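Side-chain contact in putative uncharacterized protein (Dictyostelium purpureum, PDB 4R12), which probably serves as an essential, putatively substrate-recruiting subunit of the gamma-secretase complex, which cleaves membrane proteins such as Notch receptors within the membrane: residues Gln289-Asn294 and Cys300-Arg305. Residues are numbered along the deposited sequence; the frame is centred on the assembly and turned at random.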
loop_
_atom_site.group_PDB
_atom_site.type_symbol
_atom_site.label_atom_id
_atom_site.label_comp_id
_atom_site.label_asym_id
_atom_site.label_seq_id
_atom_site.Cartn_x
_atom_site.Cartn_y
_atom_site.Cartn_z
ATOM N N GLN A 289 10.408 18.729 -18.638
ATOM C CA GLN A 289 11.415 19.106 -19.616
ATOM C C GLN A 289 12.803 18.845 -19.035
ATOM O O GLN A 289 13.125 19.310 -17.942
ATOM C CB GLN A 289 11.255 20.575 -20.015
ATOM C CG GLN A 289 11.340 20.800 -21.512
ATOM C CD GLN A 289 10.686 22.099 -21.939
ATOM O OE1 GLN A 289 9.518 22.119 -22.326
ATOM N NE2 GLN A 289 11.438 23.193 -21.866
ATOM N N CYS A 290 13.615 18.072 -19.749
ATOM C CA CYS A 290 14.967 17.786 -19.285
ATOM C C CYS A 290 15.951 18.835 -19.799
ATOM O O CYS A 290 16.035 19.074 -21.002
ATOM C CB CYS A 290 15.413 16.395 -19.728
ATOM S SG CYS A 290 17.076 15.947 -19.164
ATOM N N LYS A 291 16.695 19.451 -18.886
ATOM C CA LYS A 291 17.686 20.459 -19.255
ATOM C C LYS A 291 19.047 19.827 -19.563
ATOM O O LYS A 291 19.741 20.248 -20.491
ATOM C CB LYS A 291 17.822 21.497 -18.142
ATOM C CG LYS A 291 16.531 22.232 -17.830
ATOM C CD LYS A 291 16.652 23.039 -16.541
ATOM C CE LYS A 291 16.907 22.126 -15.347
ATOM N NZ LYS A 291 16.960 22.854 -14.040
ATOM N N THR A 292 19.419 18.810 -18.790
ATOM C CA THR A 292 20.686 18.114 -18.994
ATOM C C THR A 292 20.508 16.594 -19.037
ATOM O O THR A 292 20.129 15.974 -18.039
ATOM C CB THR A 292 21.698 18.467 -17.888
ATOM O OG1 THR A 292 21.773 19.891 -17.744
ATOM C CG2 THR A 292 23.078 17.914 -18.223
ATOM N N TYR A 293 20.787 16.004 -20.198
ATOM C CA TYR A 293 20.694 14.559 -20.393
ATOM C C TYR A 293 21.999 13.838 -20.039
ATOM O O TYR A 293 23.067 14.447 -20.013
ATOM C CB TYR A 293 20.331 14.239 -21.846
ATOM C CG TYR A 293 18.939 14.642 -22.282
ATOM C CD1 TYR A 293 18.651 15.947 -22.651
ATOM C CD2 TYR A 293 17.922 13.701 -22.359
ATOM C CE1 TYR A 293 17.378 16.307 -23.063
ATOM C CE2 TYR A 293 16.650 14.053 -22.770
ATOM C CZ TYR A 293 16.384 15.353 -23.123
ATOM O OH TYR A 293 15.114 15.695 -23.531
ATOM N N ASN A 294 21.913 12.535 -19.785
ATOM C CA ASN A 294 23.116 11.718 -19.645
ATOM C C ASN A 294 23.617 11.314 -21.035
ATOM O O ASN A 294 22.996 11.669 -22.042
ATOM C CB ASN A 294 22.857 10.487 -18.759
ATOM C CG ASN A 294 22.011 9.417 -19.442
ATOM O OD1 ASN A 294 21.246 9.692 -20.364
ATOM N ND2 ASN A 294 22.141 8.181 -18.968
ATOM N N CYS A 300 17.868 11.672 -17.240
ATOM C CA CYS A 300 18.007 13.124 -17.126
ATOM C C CYS A 300 18.801 13.459 -15.876
ATOM O O CYS A 300 18.468 13.011 -14.782
ATOM C CB CYS A 300 16.647 13.829 -17.083
ATOM S SG CYS A 300 16.767 15.651 -17.171
ATOM N N ILE A 301 19.859 14.244 -16.050
ATOM C CA ILE A 301 20.688 14.660 -14.926
ATOM C C ILE A 301 19.980 15.771 -14.172
ATOM O O ILE A 301 19.989 15.814 -12.944
ATOM C CB ILE A 301 22.072 15.168 -15.388
ATOM C CG1 ILE A 301 22.636 14.277 -16.500
ATOM C CG2 ILE A 301 23.027 15.273 -14.204
ATOM C CD1 ILE A 301 22.860 12.849 -16.083
ATOM N N ASP A 302 19.362 16.669 -14.929
ATOM C CA ASP A 302 18.735 17.849 -14.357
ATOM C C ASP A 302 17.480 18.261 -15.126
ATOM O O ASP A 302 17.569 18.662 -16.282
ATOM C CB ASP A 302 19.735 19.005 -14.326
ATOM C CG ASP A 302 19.174 20.228 -13.655
ATOM O OD1 ASP A 302 18.265 20.068 -12.811
ATOM O OD2 ASP A 302 19.634 21.347 -13.973
ATOM N N PRO A 303 16.298 18.136 -14.495
ATOM C CA PRO A 303 16.100 17.548 -13.164
ATOM C C PRO A 303 16.264 16.031 -13.210
ATOM O O PRO A 303 16.063 15.434 -14.261
ATOM C CB PRO A 303 14.665 17.938 -12.809
ATOM C CG PRO A 303 13.989 18.121 -14.125
ATOM C CD PRO A 303 15.032 18.586 -15.100
ATOM N N PRO A 304 16.653 15.420 -12.088
ATOM C CA PRO A 304 16.983 13.993 -12.121
ATOM C C PRO A 304 15.779 13.090 -12.376
ATOM O O PRO A 304 14.769 13.169 -11.681
ATOM C CB PRO A 304 17.580 13.733 -10.733
ATOM C CG PRO A 304 17.156 14.883 -9.895
ATOM C CD PRO A 304 16.987 16.047 -10.800
ATOM N N ARG A 305 15.906 12.263 -13.410
ATOM C CA ARG A 305 15.008 11.139 -13.667
ATOM C C ARG A 305 15.853 9.948 -14.110
ATOM O O ARG A 305 16.656 10.045 -15.047
ATOM C CB ARG A 305 13.975 11.479 -14.740
ATOM C CG ARG A 305 13.096 12.678 -14.418
ATOM C CD ARG A 305 12.107 12.387 -13.293
ATOM N NE ARG A 305 11.101 13.443 -13.206
ATOM C CZ ARG A 305 11.260 14.566 -12.513
ATOM N NH1 ARG A 305 12.386 14.775 -11.838
ATOM N NH2 ARG A 305 10.302 15.484 -12.499
#
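Cys290 meets Cys300 through a disulfide, with SG 2.0 Å from SG. Each sulfur lies anti to its own backbone N, which brings the two sulfurs together between the two segments. The bridge is covered by Tyr293 of the same segment as Cys290. Its ring lies face-on to Cys290, with SG 3.7 Å above the ring plane and over the centre. The ring also takes part in a cation-pi contact with Lys297 and touches Leu308.

Beside the disulfide, two backbone carbonyls each receive two N-H groups. Asp302 O accepts from Lys291 N and Thr292 N, at 2.9 and 3.1 Å. Thr292 O accepts from Ile301 N and Asp302 N. Ile301 N lies nearly in line with the C=O of Thr292, although the bond is bent at its hydrogen (144°).

Lys291 bends at chi3 (-63°), which curls its end over to the carboxylate of Asp302. Lys291 NZ stands 3.1 Å from Asp302 OD2 and somewhat farther from OD1. This is a salt bridge, but both hydrogen bonds within it are weak. CE of Lys291 packs on the carboxylate and touches CD of Pro303, the residue after the cis peptide bond. CB of Ile301 points toward 289-294. Its CG1 lies near the carbonyl oxygens of Thr292 and Tyr293, and CD1 of Ile301 rests 3.6 Å from CB of Asn294. The amide of Asn294 turns instead to Lys299 N and Ser298 OG, inside the connecting loop.

The contact follows helix 276-287. Arg305 ties it back to that helix by a salt bridge to Asp284. The short, interrupted pairing is typical of a disulfide-bridged antiparallel beta hairpin with classic bulges, here on the surface of the large lobe.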